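Caspase-3 (PDB 6WI4) probably acts as a cysteine protease of the caspase family, cleaving protein substrates after aspartate during apoptosis in a stony coral. Local coordinates at residues A[4-9]-A[224-229]; A[14-19]-A[84-89]; A[60-65]-A[98-103]; A[75-80]-A[115-120]. One frame throughout, in Å; residues are numbered along the deposited sequence.

Contact 1 (A[4-9]-A[224-229]); sequences YKMNKS and KELYFF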
loop_
_atom_site.group_PDB
_atom_site.type_symbol
_atom_site.label_atom_id
_atom_site.label_comp_id
_atom_site.label_asym_id
_atom_site.label_seq_id
_atom_site.Cartn_x
_atom_site.Cartn_y
_atom_site.Cartn_z
ATOM N N TYR A 4 8.809 -18.068 0.489
ATOM C CA TYR A 4 7.978 -18.103 -0.712
ATOM C C TYR A 4 8.835 -18.223 -1.967
ATOM O O TYR A 4 9.907 -17.623 -2.065
ATOM C CB TYR A 4 7.129 -16.838 -0.824
ATOM C CG TYR A 4 5.975 -16.767 0.144
ATOM C CD1 TYR A 4 4.868 -17.590 -0.003
ATOM C CD2 TYR A 4 5.990 -15.854 1.198
ATOM C CE1 TYR A 4 3.806 -17.525 0.886
ATOM C CE2 TYR A 4 4.923 -15.773 2.082
ATOM C CZ TYR A 4 3.853 -16.607 1.929
ATOM O OH TYR A 4 2.793 -16.525 2.815
ATOM N N LYS A 5 8.335 -18.978 -2.944
ATOM C CA LYS A 5 8.969 -19.013 -4.255
ATOM C C LYS A 5 8.886 -17.643 -4.914
ATOM O O LYS A 5 7.808 -17.059 -5.021
ATOM C CB LYS A 5 8.294 -20.061 -5.139
ATOM N N MET A 6 10.035 -17.128 -5.355
ATOM C CA MET A 6 10.109 -15.838 -6.038
ATOM C C MET A 6 11.252 -15.948 -7.049
ATOM O O MET A 6 12.383 -15.530 -6.795
ATOM C CB MET A 6 10.338 -14.676 -5.072
ATOM C CG MET A 6 9.177 -14.385 -4.129
ATOM S SD MET A 6 7.779 -13.605 -4.951
ATOM C CE MET A 6 8.351 -11.919 -5.015
ATOM N N ASN A 7 10.950 -16.540 -8.206
ATOM C CA ASN A 7 11.986 -16.727 -9.214
ATOM C C ASN A 7 11.568 -16.440 -10.654
ATOM O O ASN A 7 12.414 -16.567 -11.545
ATOM C CB ASN A 7 12.560 -18.157 -9.133
ATOM C CG ASN A 7 11.515 -19.236 -9.358
ATOM O OD1 ASN A 7 10.527 -19.041 -10.054
ATOM N ND2 ASN A 7 11.752 -20.403 -8.779
ATOM N N LYS A 8 10.324 -16.055 -10.921
ATOM C CA LYS A 8 9.931 -15.779 -12.298
ATOM C C LYS A 8 10.529 -14.455 -12.770
ATOM O O LYS A 8 10.694 -13.515 -11.991
ATOM C CB LYS A 8 8.406 -15.750 -12.425
ATOM C CG LYS A 8 7.706 -17.081 -12.157
ATOM C CD LYS A 8 8.304 -18.207 -12.988
ATOM C CE LYS A 8 7.467 -19.480 -12.897
ATOM N NZ LYS A 8 6.199 -19.390 -13.676
ATOM N N SER A 9 10.854 -14.389 -14.071
ATOM C CA SER A 9 11.465 -13.184 -14.631
ATOM C C SER A 9 10.577 -11.965 -14.423
ATOM O O SER A 9 11.068 -10.865 -14.132
ATOM C CB SER A 9 11.738 -13.379 -16.124
ATOM O OG SER A 9 12.467 -14.569 -16.359
ATOM N N LYS A 224 5.174 -17.829 5.309
ATOM C CA LYS A 224 6.591 -17.971 5.028
ATOM C C LYS A 224 7.213 -16.584 5.039
ATOM O O LYS A 224 6.507 -15.573 5.002
ATOM C CB LYS A 224 6.824 -18.648 3.668
ATOM C CG LYS A 224 6.100 -19.972 3.487
ATOM C CD LYS A 224 6.312 -20.529 2.082
ATOM C CE LYS A 224 5.513 -21.794 1.875
ATOM N NZ LYS A 224 5.608 -22.272 0.462
ATOM N N GLU A 225 8.546 -16.537 5.068
ATOM C CA GLU A 225 9.245 -15.281 4.822
ATOM C C GLU A 225 9.128 -14.911 3.348
ATOM O O GLU A 225 9.190 -15.773 2.464
ATOM C CB GLU A 225 10.717 -15.388 5.227
ATOM C CG GLU A 225 10.975 -15.060 6.686
ATOM C CD GLU A 225 10.648 -16.215 7.601
ATOM O OE1 GLU A 225 11.390 -17.218 7.569
ATOM O OE2 GLU A 225 9.646 -16.120 8.345
ATOM N N LEU A 226 8.939 -13.625 3.085
ATOM C CA LEU A 226 8.855 -13.108 1.722
ATOM C C LEU A 226 10.157 -12.368 1.440
ATOM O O LEU A 226 10.342 -11.231 1.873
ATOM C CB LEU A 226 7.642 -12.200 1.546
ATOM C CG LEU A 226 7.127 -11.910 0.130
ATOM C CD1 LEU A 226 5.821 -11.132 0.212
ATOM C CD2 LEU A 226 8.134 -11.162 -0.712
ATOM N N TYR A 227 11.051 -13.023 0.712
ATOM C CA TYR A 227 12.244 -12.396 0.165
ATOM C C TYR A 227 12.010 -12.102 -1.308
ATOM O O TYR A 227 11.608 -12.992 -2.062
ATOM C CB TYR A 227 13.461 -13.309 0.306
ATOM C CG TYR A 227 13.967 -13.528 1.712
ATOM C CD1 TYR A 227 14.856 -12.632 2.294
ATOM C CD2 TYR A 227 13.591 -14.645 2.433
ATOM C CE1 TYR A 227 15.343 -12.841 3.570
ATOM C CE2 TYR A 227 14.075 -14.862 3.710
ATOM C CZ TYR A 227 14.947 -13.954 4.270
ATOM O OH TYR A 227 15.431 -14.157 5.544
ATOM N N PHE A 228 12.263 -10.856 -1.716
ATOM C CA PHE A 228 12.100 -10.510 -3.123
ATOM C C PHE A 228 13.198 -11.111 -3.996
ATOM O O PHE A 228 12.981 -11.292 -5.198
ATOM C CB PHE A 228 12.034 -8.985 -3.282
ATOM C CG PHE A 228 10.732 -8.402 -2.813
ATOM C CD1 PHE A 228 9.591 -8.526 -3.577
ATOM C CD2 PHE A 228 10.646 -7.773 -1.583
ATOM C CE1 PHE A 228 8.383 -8.010 -3.143
ATOM C CE2 PHE A 228 9.442 -7.256 -1.138
ATOM C CZ PHE A 228 8.313 -7.370 -1.907
ATOM N N PHE A 229 14.345 -11.463 -3.418
ATOM C CA PHE A 229 15.457 -12.064 -4.160
ATOM C C PHE A 229 16.032 -13.190 -3.319
ATOM O O PHE A 229 17.124 -13.077 -2.754
ATOM C CB PHE A 229 16.505 -11.010 -4.505
ATOM C CG PHE A 229 15.957 -9.902 -5.357
ATOM C CD1 PHE A 229 15.868 -10.055 -6.732
ATOM C CD2 PHE A 229 15.489 -8.730 -4.782
ATOM C CE1 PHE A 229 15.344 -9.046 -7.527
ATOM C CE2 PHE A 229 14.955 -7.708 -5.577
ATOM C CZ PHE A 229 14.884 -7.871 -6.948
HETATM O O HOH W 1 10.364 -15.234 -0.938
HETATM O O HOH W 2 6.190 -20.826 -2.068
#
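Tyr-4 and Met-6 pack against Lys-224 to Phe-228 in a loop-to-loop contact at the rim of the caspase fold, joining the chain's N-terminal arm, ahead of strand 13-18, to the C-terminal stretch that follows strand 217-220. A single direct backbone bond ties them: Tyr-4 N donates to Glu-225 O at 3.1 Å, almost straight at 167°. Over one face of the Tyr-4 ring sits Lys-224 CB, a CH-pi contact 3.8 Å from the centroid, while Leu-226 CA meets the ring at its edge. The phenol OH reaches past both segments to Asp-146 and to the backbone N of Arg-223. A leucine at Tyr-4 would probably lose both of these hydroxyl bonds and leave Lys-224 CB without its aromatic face. Water 1 bridges the backbones, donating to Tyr-4 O and to Tyr-227 O, and water 2 links Lys-5 N to Lys-224 NZ. Met-6 doubles back through chi2 (-73°) and chi3 (-80°), which carries its methyl toward the Phe-228 ring. Phe-228 and Leu-226 in turn lean on Ile-186 of helix 186-197 and Met-124 of strand 123-128. Met-6 CE stops 3.9 Å from Phe-228 CD1, and Leu-226 CD2 covers one face of that ring.

Contact 2 (A[14-19]-A[84-89]); sequences AVIINN and IFSILT
Ala-14 to Asn-18 pair in parallel with Ile-84 to Leu-88, two neighbouring inner strands of the mixed six-stranded sheet at the heart of the caspase fold; the short strand axes lie 8° from parallel. Ala-14 opens the pairing with its CB 3.7 Å from Ile-84 CB, on the side of the sheet facing helix 36-49. Val-15 N donates to Ile-84 O. On the same edge of the strand, Val-15 O takes two hydrogen bonds from one residue, Ser-86 N and Ser-86 OG. The hydroxyl bond, 2.8 Å from OG to Val-15 O, lies in the carbonyl plane on a lone pair; chi1 of Ser-86 (64°) sets OG between its own N and carbonyl carbon, from where it reaches that oxygen. A buried hydroxyl is thereby satisfied inside the sheet. Ile-16 lays its CG1 3.3 Å from the same Ser-86 OG. Ile-17 faces helix 62-73 with Val-15, Phe-85 and Ile-87: its CD1 touches the end of the Phe-85 ring, 3.7 Å from CZ, and its CG2 meets Ile-87 CD1. Its backbone bonds go to Ser-86 O and Leu-88 N. Asn-18 turns back to the helix 36-49 side, where its amide is held by Thr-36, Asp-37 and Asn-58 while OD1 rests against Leu-88 CD1. Asn-19 lies alongside Thr-89, and both reach Tyr-97 O, Asn-19 through ND2 and Thr-89 through OG1, while Asn-19 OD1 accepts from Gln-60 N. Asn-19 N closes the pairing on Leu-88 O, 2.9 Å away and in line with the carbonyl (C=O...N angle 172°).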
loop_
_atom_site.group_PDB
_atom_site.type_symbol
_atom_site.label_atom_id
_atom_site.label_comp_id
_atom_site.label_asym_id
_atom_site.label_seq_id
_atom_site.Cartn_x
_atom_site.Cartn_y
_atom_site.Cartn_z
ATOM N N ALA A 14 1.831 -5.536 -10.431
ATOM C CA ALA A 14 1.775 -4.583 -9.326
ATOM C C ALA A 14 0.908 -3.412 -9.758
ATOM O O ALA A 14 1.269 -2.682 -10.684
ATOM C CB ALA A 14 3.173 -4.099 -8.931
ATOM N N VAL A 15 -0.217 -3.241 -9.101
ATOM C CA VAL A 15 -1.151 -2.156 -9.388
ATOM C C VAL A 15 -0.852 -0.963 -8.485
ATOM O O VAL A 15 -0.649 -1.121 -7.276
ATOM C CB VAL A 15 -2.603 -2.623 -9.185
ATOM C CG1 VAL A 15 -3.563 -1.444 -9.328
ATOM C CG2 VAL A 15 -2.941 -3.751 -10.148
ATOM N N ILE A 16 -0.851 0.239 -9.064
ATOM C CA ILE A 16 -0.809 1.495 -8.311
ATOM C C ILE A 16 -2.011 2.324 -8.715
ATOM O O ILE A 16 -2.144 2.690 -9.890
ATOM C CB ILE A 16 0.478 2.291 -8.574
ATOM C CG1 ILE A 16 1.705 1.465 -8.211
ATOM C CG2 ILE A 16 0.450 3.614 -7.807
ATOM C CD1 ILE A 16 2.994 2.105 -8.724
ATOM N N ILE A 17 -2.860 2.653 -7.749
ATOM C CA ILE A 17 -3.972 3.570 -7.953
ATOM C C ILE A 17 -3.645 4.850 -7.202
ATOM O O ILE A 17 -3.453 4.835 -5.984
ATOM C CB ILE A 17 -5.302 2.954 -7.503
ATOM C CG1 ILE A 17 -5.631 1.750 -8.401
ATOM C CG2 ILE A 17 -6.409 3.999 -7.581
ATOM C CD1 ILE A 17 -6.766 0.883 -7.890
ATOM N N ASN A 18 -3.554 5.954 -7.936
ATOM C CA ASN A 18 -3.066 7.229 -7.423
ATOM C C ASN A 18 -4.197 8.248 -7.508
ATOM O O ASN A 18 -4.464 8.788 -8.588
ATOM C CB ASN A 18 -1.859 7.672 -8.242
ATOM C CG ASN A 18 -1.322 9.007 -7.810
ATOM O OD1 ASN A 18 -0.959 9.190 -6.650
ATOM N ND2 ASN A 18 -1.269 9.961 -8.744
ATOM N N ASN A 19 -4.861 8.531 -6.387
ATOM C CA ASN A 19 -5.987 9.461 -6.382
ATOM C C ASN A 19 -5.542 10.806 -5.814
ATOM O O ASN A 19 -5.239 10.930 -4.620
ATOM C CB ASN A 19 -7.170 8.860 -5.622
ATOM C CG ASN A 19 -7.944 7.867 -6.469
ATOM O OD1 ASN A 19 -7.654 7.689 -7.658
ATOM N ND2 ASN A 19 -8.932 7.207 -5.867
ATOM N N ILE A 84 0.850 -7.604 -6.249
ATOM C CA ILE A 84 0.926 -6.371 -5.466
ATOM C C ILE A 84 -0.233 -5.466 -5.848
ATOM O O ILE A 84 -0.486 -5.255 -7.040
ATOM C CB ILE A 84 2.262 -5.642 -5.693
ATOM C CG1 ILE A 84 3.399 -6.418 -5.033
ATOM C CG2 ILE A 84 2.187 -4.185 -5.193
ATOM C CD1 ILE A 84 4.775 -5.818 -5.303
ATOM N N PHE A 85 -0.907 -4.907 -4.841
ATOM C CA PHE A 85 -1.915 -3.870 -5.028
ATOM C C PHE A 85 -1.588 -2.706 -4.104
ATOM O O PHE A 85 -1.372 -2.911 -2.909
ATOM C CB PHE A 85 -3.321 -4.404 -4.727
ATOM C CG PHE A 85 -4.402 -3.374 -4.849
ATOM C CD1 PHE A 85 -4.707 -2.530 -3.785
ATOM C CD2 PHE A 85 -5.141 -3.273 -6.010
ATOM C CE1 PHE A 85 -5.701 -1.585 -3.893
ATOM C CE2 PHE A 85 -6.149 -2.323 -6.122
ATOM C CZ PHE A 85 -6.430 -1.491 -5.060
ATOM N N SER A 86 -1.570 -1.488 -4.638
ATOM C CA SER A 86 -1.279 -0.331 -3.800
ATOM C C SER A 86 -2.229 0.798 -4.160
ATOM O O SER A 86 -2.619 0.956 -5.317
ATOM C CB SER A 86 0.187 0.122 -3.945
ATOM O OG SER A 86 0.464 0.569 -5.273
ATOM N N ILE A 87 -2.616 1.578 -3.158
ATOM C CA ILE A 87 -3.509 2.697 -3.412
ATOM C C ILE A 87 -3.099 3.874 -2.543
ATOM O O ILE A 87 -2.739 3.714 -1.373
ATOM C CB ILE A 87 -4.991 2.312 -3.206
ATOM C CG1 ILE A 87 -5.898 3.466 -3.651
ATOM C CG2 ILE A 87 -5.249 1.872 -1.774
ATOM C CD1 ILE A 87 -7.348 3.032 -3.922
ATOM N N LEU A 88 -3.129 5.056 -3.148
ATOM C CA LEU A 88 -2.749 6.321 -2.536
ATOM C C LEU A 88 -3.973 7.219 -2.624
ATOM O O LEU A 88 -4.354 7.635 -3.723
ATOM C CB LEU A 88 -1.553 6.933 -3.275
ATOM C CG LEU A 88 -0.461 5.968 -3.746
ATOM C CD1 LEU A 88 0.487 6.707 -4.697
ATOM C CD2 LEU A 88 0.309 5.414 -2.550
ATOM N N THR A 89 -4.615 7.496 -1.492
ATOM C CA THR A 89 -5.917 8.163 -1.548
ATOM C C THR A 89 -6.285 8.659 -0.152
ATOM O O THR A 89 -5.525 8.496 0.807
ATOM C CB THR A 89 -6.984 7.221 -2.127
ATOM O OG1 THR A 89 -8.195 7.949 -2.382
ATOM C CG2 THR A 89 -7.282 6.026 -1.204
#

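Contact 3 (A[60-65]-A[98-103]); sequences QTRAEI and GTDGTM
Arg-62 and Asp-100 cross obliquely, with the guanidinium and carboxylate planes 76° apart, and this pair carries the contact. Asp-100 uses both oxygens on one residue: OD1 accepts from the backbone, Arg-62 N, at 2.8 Å and on its syn side, while OD2 forms the salt bridge with Arg-62 NE at 3.2 Å, a weak bond, backed by a longer weak one from NH2. Water 3 donates to the same OD2 and accepts from Ala-63 N, so the carboxylate serves two backbone N-H groups at the start of the helix, one directly and one through water. The bend of the arginine at chi3 (-70°) turns the guanidinium over the strand, where Gly-101 CA lies 3.6 Å above its plane, over the centre. In that plane, at the edge, NH1 donates to Thr-102 O at 2.9 Å and 168°. A methionine in place of Arg-62 would probably leave OD2 of Asp-100 without its charged mate and Thr-102 O without this donor. Among the buried side chains of the contact, Ile-65 CG2 meets Met-103 SD at 4.0 Å, and both residues touch Leu-108 of helix 105-110. Gly-98 packs so closely on the backbone of Thr-61 and Arg-62 that a CB there would clash, and Thr-99 N donates to Gln-60 O. Thr-61 and Glu-64 exchange bonds of their own: Glu-64 N donates to Thr-61 OG1 and Thr-61 N to Glu-64 OE1. This is a capping box at the N-terminus of helix 62-73, here set against the turn between antiparallel strands 95-98 and 101-104 of the small three-stranded sheet.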
loop_
_atom_site.group_PDB
_atom_site.type_symbol
_atom_site.label_atom_id
_atom_site.label_comp_id
_atom_site.label_asym_id
_atom_site.label_seq_id
_atom_site.Cartn_x
_atom_site.Cartn_y
_atom_site.Cartn_z
ATOM N N GLN A 60 -9.243 7.491 -9.974
ATOM C CA GLN A 60 -10.234 6.464 -10.279
ATOM C C GLN A 60 -11.435 6.560 -9.348
ATOM O O GLN A 60 -11.279 6.749 -8.140
ATOM C CB GLN A 60 -9.609 5.074 -10.143
ATOM C CG GLN A 60 -8.417 4.871 -11.065
ATOM C CD GLN A 60 -8.808 4.833 -12.519
ATOM O OE1 GLN A 60 -9.448 3.885 -12.974
ATOM N NE2 GLN A 60 -8.416 5.866 -13.271
ATOM N N THR A 61 -12.633 6.417 -9.921
ATOM C CA THR A 61 -13.851 6.314 -9.126
ATOM C C THR A 61 -13.910 4.972 -8.408
ATOM O O THR A 61 -13.126 4.058 -8.674
ATOM C CB THR A 61 -15.089 6.452 -10.011
ATOM O OG1 THR A 61 -15.112 5.374 -10.957
ATOM C CG2 THR A 61 -15.084 7.770 -10.742
ATOM N N ARG A 62 -14.885 4.842 -7.502
ATOM C CA ARG A 62 -15.101 3.553 -6.853
ATOM C C ARG A 62 -15.391 2.467 -7.875
ATOM O O ARG A 62 -14.864 1.355 -7.775
ATOM C CB ARG A 62 -16.247 3.654 -5.853
ATOM C CG ARG A 62 -15.898 4.534 -4.686
ATOM C CD ARG A 62 -17.073 4.696 -3.767
ATOM N NE ARG A 62 -18.131 5.503 -4.358
ATOM C CZ ARG A 62 -19.245 5.828 -3.713
ATOM N NH1 ARG A 62 -19.416 5.424 -2.461
ATOM N NH2 ARG A 62 -20.176 6.556 -4.312
ATOM N N ALA A 63 -16.225 2.770 -8.872
ATOM C CA ALA A 63 -16.560 1.764 -9.870
ATOM C C ALA A 63 -15.330 1.354 -10.665
ATOM O O ALA A 63 -15.154 0.173 -10.991
ATOM C CB ALA A 63 -17.653 2.290 -10.796
ATOM N N GLU A 64 -14.454 2.314 -10.957
ATOM C CA GLU A 64 -13.235 1.999 -11.690
ATOM C C GLU A 64 -12.268 1.188 -10.842
ATOM O O GLU A 64 -11.613 0.276 -11.357
ATOM C CB GLU A 64 -12.584 3.281 -12.184
ATOM C CG GLU A 64 -13.383 3.907 -13.329
ATOM C CD GLU A 64 -12.944 5.303 -13.682
ATOM O OE1 GLU A 64 -12.446 6.033 -12.796
ATOM O OE2 GLU A 64 -13.126 5.684 -14.862
ATOM N N ILE A 65 -12.175 1.492 -9.542
ATOM C CA ILE A 65 -11.345 0.684 -8.650
ATOM C C ILE A 65 -11.852 -0.753 -8.631
ATOM O O ILE A 65 -11.074 -1.707 -8.746
ATOM C CB ILE A 65 -11.312 1.299 -7.236
ATOM C CG1 ILE A 65 -10.608 2.656 -7.257
ATOM C CG2 ILE A 65 -10.592 0.373 -6.274
ATOM C CD1 ILE A 65 -10.749 3.431 -5.961
ATOM N N GLY A 98 -12.607 6.327 -3.463
ATOM C CA GLY A 98 -12.553 6.645 -4.876
ATOM C C GLY A 98 -12.720 8.145 -5.051
ATOM O O GLY A 98 -12.974 8.884 -4.100
ATOM N N THR A 99 -12.594 8.624 -6.288
ATOM C CA THR A 99 -12.785 10.057 -6.483
ATOM C C THR A 99 -14.195 10.498 -6.137
ATOM O O THR A 99 -14.408 11.681 -5.852
ATOM C CB THR A 99 -12.475 10.465 -7.921
ATOM O OG1 THR A 99 -13.226 9.642 -8.815
ATOM C CG2 THR A 99 -10.994 10.310 -8.208
ATOM N N ASP A 100 -15.156 9.574 -6.129
ATOM C CA ASP A 100 -16.554 9.922 -5.927
ATOM C C ASP A 100 -17.104 9.554 -4.556
ATOM O O ASP A 100 -18.247 9.922 -4.260
ATOM C CB ASP A 100 -17.428 9.258 -7.005
ATOM C CG ASP A 100 -17.338 7.746 -6.983
ATOM O OD1 ASP A 100 -16.235 7.219 -6.743
ATOM O OD2 ASP A 100 -18.371 7.073 -7.190
ATOM N N GLY A 101 -16.354 8.848 -3.720
ATOM C CA GLY A 101 -16.876 8.445 -2.428
ATOM C C GLY A 101 -16.105 7.271 -1.854
ATOM O O GLY A 101 -15.080 6.850 -2.392
ATOM N N THR A 102 -16.647 6.729 -0.769
ATOM C CA THR A 102 -15.949 5.732 0.030
ATOM C C THR A 102 -16.341 4.315 -0.361
ATOM O O THR A 102 -17.453 4.053 -0.829
ATOM C CB THR A 102 -16.224 5.926 1.525
ATOM O OG1 THR A 102 -17.634 5.809 1.771
ATOM C CG2 THR A 102 -15.747 7.277 1.988
ATOM N N MET A 103 -15.410 3.394 -0.144
ATOM C CA MET A 103 -15.688 1.972 -0.238
ATOM C C MET A 103 -14.893 1.249 0.836
ATOM O O MET A 103 -13.844 1.721 1.277
ATOM C CB MET A 103 -15.349 1.404 -1.623
ATOM C CG MET A 103 -13.962 1.754 -2.102
ATOM S SD MET A 103 -13.576 1.116 -3.744
ATOM C CE MET A 103 -13.675 -0.641 -3.447
HETATM O O HOH W 3 -18.219 4.930 -8.778
#

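Contact 4 (A[75-80]-A[115-120]); sequences TNHTPY and CTTLVG
Cys-115 begins the contact with its sulfur, SG lying 3.6 Å from His-77 CD2 and approaching the imidazole obliquely. One residue later the chain enters a short 3-10 turn, 116-118, which presents Thr-117 and Leu-118 to the loop 75-80. Thr-117 supplies the polar link: its OG1 accepts from His-77 N at 2.9 Å and 159°, and the same oxygen lies at the edge of the His-77 ring, close to its plane. With chi1 at 53°, OG1 sits between the threonine's own N and carbonyl carbon, and CG2 is left to lie across Asn-76 and Thr-78, 3.3 Å from Thr-78 OG1. These neighbours form an Asx turn, Asn-76 OD1 accepting from Thr-78 N at 3.0 Å, and a type I beta turn follows from His-77 to Tyr-80. In the caspase fold the two loops lie at the same end of the central sheet: 75-80 leads from helix 62-73 into strand 83-88, and the loop 115-120 leads toward strand 123-128. Leu-118 then covers one face of the imidazole, a CH-pi contact with CD1 3.9 Å from the centroid, while CD2 touches His-77 CB. Thr-75 CG2 lies over the opposite face, offset toward the rim, so the ring is held between the two. Its NE2 is bonded to Met-72 O, at the end of helix 62-73. Beyond the segment, Lys-121 NZ joins the two loops again, bonding to Thr-117 O, His-77 O and Tyr-80 O.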
loop_
_atom_site.group_PDB
_atom_site.type_symbol
_atom_site.label_atom_id
_atom_site.label_comp_id
_atom_site.label_asym_id
_atom_site.label_seq_id
_atom_site.Cartn_x
_atom_site.Cartn_y
_atom_site.Cartn_z
ATOM N N THR A 75 -7.468 -12.476 -13.898
ATOM C CA THR A 75 -6.196 -12.718 -14.557
ATOM C C THR A 75 -5.688 -14.116 -14.221
ATOM O O THR A 75 -5.894 -14.618 -13.113
ATOM C CB THR A 75 -5.181 -11.655 -14.115
ATOM O OG1 THR A 75 -5.503 -10.394 -14.718
ATOM C CG2 THR A 75 -3.760 -12.034 -14.500
ATOM N N ASN A 76 -5.059 -14.758 -15.207
ATOM C CA ASN A 76 -4.352 -16.019 -14.989
ATOM C C ASN A 76 -3.002 -15.719 -14.353
ATOM O O ASN A 76 -2.089 -15.216 -15.019
ATOM C CB ASN A 76 -4.174 -16.774 -16.304
ATOM C CG ASN A 76 -3.230 -17.954 -16.167
ATOM O OD1 ASN A 76 -3.149 -18.562 -15.104
ATOM N ND2 ASN A 76 -2.510 -18.283 -17.242
ATOM N N HIS A 77 -2.873 -16.015 -13.059
ATOM C CA HIS A 77 -1.641 -15.743 -12.338
ATOM C C HIS A 77 -0.711 -16.951 -12.284
ATOM O O HIS A 77 0.315 -16.895 -11.604
ATOM C CB HIS A 77 -1.955 -15.250 -10.917
ATOM C CG HIS A 77 -2.651 -13.922 -10.874
ATOM N ND1 HIS A 77 -1.976 -12.719 -10.849
ATOM C CD2 HIS A 77 -3.969 -13.613 -10.841
ATOM C CE1 HIS A 77 -2.850 -11.729 -10.799
ATOM N NE2 HIS A 77 -4.066 -12.245 -10.788
ATOM N N THR A 78 -1.032 -18.032 -12.998
ATOM C CA THR A 78 -0.118 -19.171 -13.069
ATOM C C THR A 78 1.311 -18.801 -13.475
ATOM O O THR A 78 2.250 -19.370 -12.892
ATOM C CB THR A 78 -0.704 -20.232 -14.015
ATOM O OG1 THR A 78 -2.004 -20.616 -13.547
ATOM C CG2 THR A 78 0.200 -21.464 -14.096
ATOM N N PRO A 79 1.563 -17.881 -14.416
ATOM C CA PRO A 79 2.962 -17.546 -14.731
ATOM C C PRO A 79 3.651 -16.687 -13.682
ATOM O O PRO A 79 4.838 -16.392 -13.840
ATOM C CB PRO A 79 2.858 -16.800 -16.071
ATOM C CG PRO A 79 1.481 -16.306 -16.129
ATOM C CD PRO A 79 0.632 -17.283 -15.391
ATOM N N TYR A 80 2.962 -16.312 -12.608
ATOM C CA TYR A 80 3.486 -15.367 -11.635
ATOM C C TYR A 80 3.696 -16.037 -10.285
ATOM O O TYR A 80 3.100 -17.070 -9.977
ATOM C CB TYR A 80 2.535 -14.180 -11.456
ATOM C CG TYR A 80 2.271 -13.407 -12.725
ATOM C CD1 TYR A 80 3.311 -13.005 -13.543
ATOM C CD2 TYR A 80 0.976 -13.083 -13.096
ATOM C CE1 TYR A 80 3.064 -12.286 -14.715
ATOM C CE2 TYR A 80 0.718 -12.375 -14.264
ATOM C CZ TYR A 80 1.762 -11.985 -15.057
ATOM O OH TYR A 80 1.489 -11.273 -16.212
ATOM N N CYS A 115 -9.211 -16.331 -5.806
ATOM C CA CYS A 115 -8.555 -16.285 -7.109
ATOM C C CYS A 115 -7.606 -17.479 -7.137
ATOM O O CYS A 115 -6.553 -17.474 -6.495
ATOM C CB CYS A 115 -7.857 -14.941 -7.315
ATOM S SG CYS A 115 -6.583 -14.828 -8.614
ATOM N N THR A 116 -7.996 -18.525 -7.874
ATOM C CA THR A 116 -7.374 -19.835 -7.698
ATOM C C THR A 116 -5.893 -19.816 -8.047
ATOM O O THR A 116 -5.092 -20.515 -7.410
ATOM C CB THR A 116 -8.114 -20.876 -8.543
ATOM O OG1 THR A 116 -8.015 -20.522 -9.926
ATOM C CG2 THR A 116 -9.573 -20.928 -8.150
ATOM N N THR A 117 -5.501 -19.016 -9.043
ATOM C CA THR A 117 -4.115 -19.017 -9.486
ATOM C C THR A 117 -3.203 -18.178 -8.595
ATOM O O THR A 117 -2.001 -18.110 -8.866
ATOM C CB THR A 117 -4.009 -18.543 -10.941
ATOM O OG1 THR A 117 -4.672 -17.283 -11.107
ATOM C CG2 THR A 117 -4.648 -19.572 -11.872
ATOM N N LEU A 118 -3.729 -17.573 -7.531
ATOM C CA LEU A 118 -2.892 -16.948 -6.514
ATOM C C LEU A 118 -2.861 -17.727 -5.207
ATOM O O LEU A 118 -2.229 -17.272 -4.249
ATOM C CB LEU A 118 -3.356 -15.513 -6.234
ATOM C CG LEU A 118 -2.977 -14.499 -7.319
ATOM C CD1 LEU A 118 -3.587 -13.141 -7.013
ATOM C CD2 LEU A 118 -1.477 -14.402 -7.479
ATOM N N VAL A 119 -3.536 -18.874 -5.124
ATOM C CA VAL A 119 -3.494 -19.646 -3.884
ATOM C C VAL A 119 -2.060 -20.072 -3.609
ATOM O O VAL A 119 -1.340 -20.530 -4.504
ATOM C CB VAL A 119 -4.447 -20.847 -3.968
ATOM C CG1 VAL A 119 -4.247 -21.788 -2.775
ATOM C CG2 VAL A 119 -5.888 -20.357 -4.010
ATOM N N GLY A 120 -1.626 -19.885 -2.361
ATOM C CA GLY A 120 -0.276 -20.196 -1.958
ATOM C C GLY A 120 0.740 -19.121 -2.261
ATOM O O GLY A 120 1.907 -19.268 -1.882
#

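How the contacts relate
All four contacts belong to one caspase fold, laid out about the central sheet. Contact 2 lies nearest the chain's centre, its own centre about 7 Å away. Contact 3, about 12 Å from it centre to centre, touches it through Asn-19 with Gln-60 and Ile-87 with Ile-65. Contacts 1 and 4 have centres about 15 Å apart on the same side of the chain's centre, meeting where Lys-8 approaches Pro-79; contact 1 and contact 3 are on opposite sides, with centres about 32 Å apart. Helix 62-73 begins in contact 3 and runs toward contact 4. Along the chain contact 1 encloses the others, which interleave, so the two terminal segments meet on one side of the folded body.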